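Side-chain contact in anabena Tic22 (Anabaena sp., PDB 4EV1), which probably acts as a chaperone in protein transport, as a cyanobacterial member of the Tic22-like family linked to thylakoids: residues E53-A56 / F57-E60. Residues are numbered along the deposited sequence; the frame is centred on the assembly and turned at random.
Sequences EAQA and FINE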
ATOM      1  N   GLU A  53      12.494  -5.294   0.816  1.00 25.57           N
ATOM      2  CA  GLU A  53      11.938  -6.649   0.675  1.00 26.54           C
ATOM      3  C   GLU A  53      11.940  -7.114  -0.767  1.00 25.07           C
ATOM      4  O   GLU A  53      12.310  -8.271  -1.043  1.00 25.68           O
ATOM      5  CB  GLU A  53      10.507  -6.788   1.285  1.00 26.65           C
ATOM      6  CG  GLU A  53      10.536  -6.939   2.762  1.00 32.65           C
ATOM      7  CD  GLU A  53       9.149  -6.980   3.439  1.00 36.88           C
ATOM      8  OE1 GLU A  53       8.200  -7.492   2.814  1.00 33.80           O
ATOM      9  OE2 GLU A  53       9.050  -6.515   4.626  1.00 43.00           O
ATOM     10  N   ALA A  54      11.547  -6.236  -1.691  1.00 22.90           N
ATOM     11  CA  ALA A  54      11.561  -6.550  -3.116  1.00 21.99           C
ATOM     12  C   ALA A  54      12.968  -6.917  -3.558  1.00 22.17           C
ATOM     13  O   ALA A  54      13.169  -7.881  -4.265  1.00 21.43           O
ATOM     14  CB  ALA A  54      11.042  -5.310  -3.977  1.00 20.90           C
ATOM     15  N   GLN A  55      13.926  -6.107  -3.146  1.00 22.28           N
ATOM     16  CA  GLN A  55      15.284  -6.349  -3.508  1.00 23.04           C
ATOM     17  C   GLN A  55      15.814  -7.677  -2.939  1.00 24.01           C
ATOM     18  O   GLN A  55      16.573  -8.368  -3.622  1.00 25.06           O
ATOM     19  CB  GLN A  55      16.161  -5.173  -3.122  1.00 22.54           C
ATOM     20  CG  GLN A  55      17.581  -5.269  -3.752  1.00 25.43           C
ATOM     21  CD  GLN A  55      17.627  -5.263  -5.269  1.00 21.59           C
ATOM     22  OE1 GLN A  55      18.156  -6.225  -5.916  1.00 23.57           O
ATOM     23  NE2 GLN A  55      17.080  -4.238  -5.860  1.00 20.69           N
ATOM     24  N   ALA A  56      15.396  -8.023  -1.729  1.00 24.18           N
ATOM     25  CA  ALA A  56      15.849  -9.245  -1.064  1.00 25.46           C
ATOM     26  C   ALA A  56      15.366 -10.447  -1.870  1.00 25.65           C
ATOM     27  O   ALA A  56      16.088 -11.433  -2.045  1.00 27.34           O
ATOM     28  CB  ALA A  56      15.313  -9.276   0.388  1.00 25.92           C
ATOM     29  N   PHE A  57      14.139 -10.359  -2.365  1.00 25.37           N
ATOM     30  CA  PHE A  57      13.579 -11.382  -3.237  1.00 25.78           C
ATOM     31  C   PHE A  57      14.438 -11.589  -4.481  1.00 25.77           C
ATOM     32  O   PHE A  57      14.815 -12.713  -4.805  1.00 25.41           O
ATOM     33  CB  PHE A  57      12.124 -11.085  -3.590  1.00 25.62           C
ATOM     34  CG  PHE A  57      11.572 -12.018  -4.599  1.00 28.87           C
ATOM     35  CD1 PHE A  57      11.240 -13.310  -4.239  1.00 32.47           C
ATOM     36  CD2 PHE A  57      11.491 -11.657  -5.927  1.00 34.53           C
ATOM     37  CE1 PHE A  57      10.775 -14.186  -5.153  1.00 33.07           C
ATOM     38  CE2 PHE A  57      11.008 -12.558  -6.851  1.00 36.22           C
ATOM     39  CZ  PHE A  57      10.644 -13.815  -6.457  1.00 33.86           C
ATOM     40  N   ILE A  58      14.804 -10.493  -5.147  1.00 26.06           N
ATOM     41  CA  ILE A  58      15.716 -10.567  -6.280  1.00 25.48           C
ATOM     42  C   ILE A  58      17.068 -11.193  -5.863  1.00 25.78           C
ATOM     43  O   ILE A  58      17.597 -12.067  -6.556  1.00 25.42           O
ATOM     44  CB  ILE A  58      15.951  -9.161  -6.894  1.00 25.52           C
ATOM     45  CG1 ILE A  58      14.653  -8.602  -7.465  1.00 26.42           C
ATOM     46  CG2 ILE A  58      17.063  -9.240  -7.950  1.00 26.19           C
ATOM     47  CD1 ILE A  58      14.708  -7.068  -7.866  1.00 21.10           C
ATOM     48  N   ASN A  59      17.640 -10.747  -4.751  1.00 26.39           N
ATOM     49  CA  ASN A  59      18.960 -11.230  -4.316  1.00 28.64           C
ATOM     50  C   ASN A  59      18.894 -12.732  -4.041  1.00 30.82           C
ATOM     51  O   ASN A  59      19.796 -13.496  -4.415  1.00 31.47           O
ATOM     52  CB  ASN A  59      19.481 -10.452  -3.080  1.00 27.71           C
ATOM     53  CG  ASN A  59      19.697  -8.962  -3.375  1.00 28.13           C
ATOM     54  OD1 ASN A  59      19.685  -8.527  -4.540  1.00 27.85           O
ATOM     55  ND2 ASN A  59      19.844  -8.166  -2.326  1.00 29.32           N
ATOM     56  N   GLU A  60      17.797 -13.156  -3.450  1.00 32.91           N
ATOM     57  CA  GLU A  60      17.575 -14.586  -3.192  1.00 36.33           C
ATOM     58  C   GLU A  60      17.560 -15.397  -4.485  1.00 36.46           C
ATOM     59  O   GLU A  60      18.262 -16.417  -4.615  1.00 37.17           O
ATOM     60  CB  GLU A  60      16.263 -14.749  -2.446  1.00 36.93           C
ATOM     61  CG  GLU A  60      16.183 -15.976  -1.578  1.00 44.28           C
ATOM     62  CD  GLU A  60      14.896 -16.015  -0.802  1.00 50.93           C
ATOM     63  OE1 GLU A  60      14.293 -14.926  -0.549  1.00 55.84           O
ATOM     64  OE2 GLU A  60      14.479 -17.140  -0.458  1.00 57.34           O
TER
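Gln55 leaves the backbone with CG anti to its N (chi1 -168°) and turns about the CB-CG bond, while Asn59, one turn later in the same alpha-helix, holds CG beside its own N (chi1 -63°); the two amides therefore come together on one flank of helix 51-63. They sit next to each other one turn apart, with their planes inclined 37° to each other. Asn59 also leans back over the turn, its CG 3.2 Å from the carbonyl O of Gln55, where its first torsion puts that atom. With an alanine here in place of Asn59 the Gln55 amide is likely to lose its neighbour one turn on, and the group would be freer to turn.

The Ile58 side chain crosses that of Gln55 at a slant, and its CG1 rests 3.6 Å from the carbonyl O of Ala54. Both Ala54 and Ile58 are buried against the sheet that the helix covers, where they meet Val80 of strand 79-84, with Tyr17 and Val19 of strand 15-20 also touching this face. The Phe57 ring swings away from the preceding turn towards Tyr48, Val19 and Leu27, and Glu53, on the turn before, forms a salt bridge with Lys107.

Beneath these side chains run four successive i to i+4 backbone hydrogen bonds. The first joins Phe57 N to Glu53 O and the second Ile58 N to Ala54 O, at 3.1 and 3.2 Å. The next two are shorter: Asn59 N reaches Gln55 O, and Glu60 N lies 2.8 Å from Ala56 O.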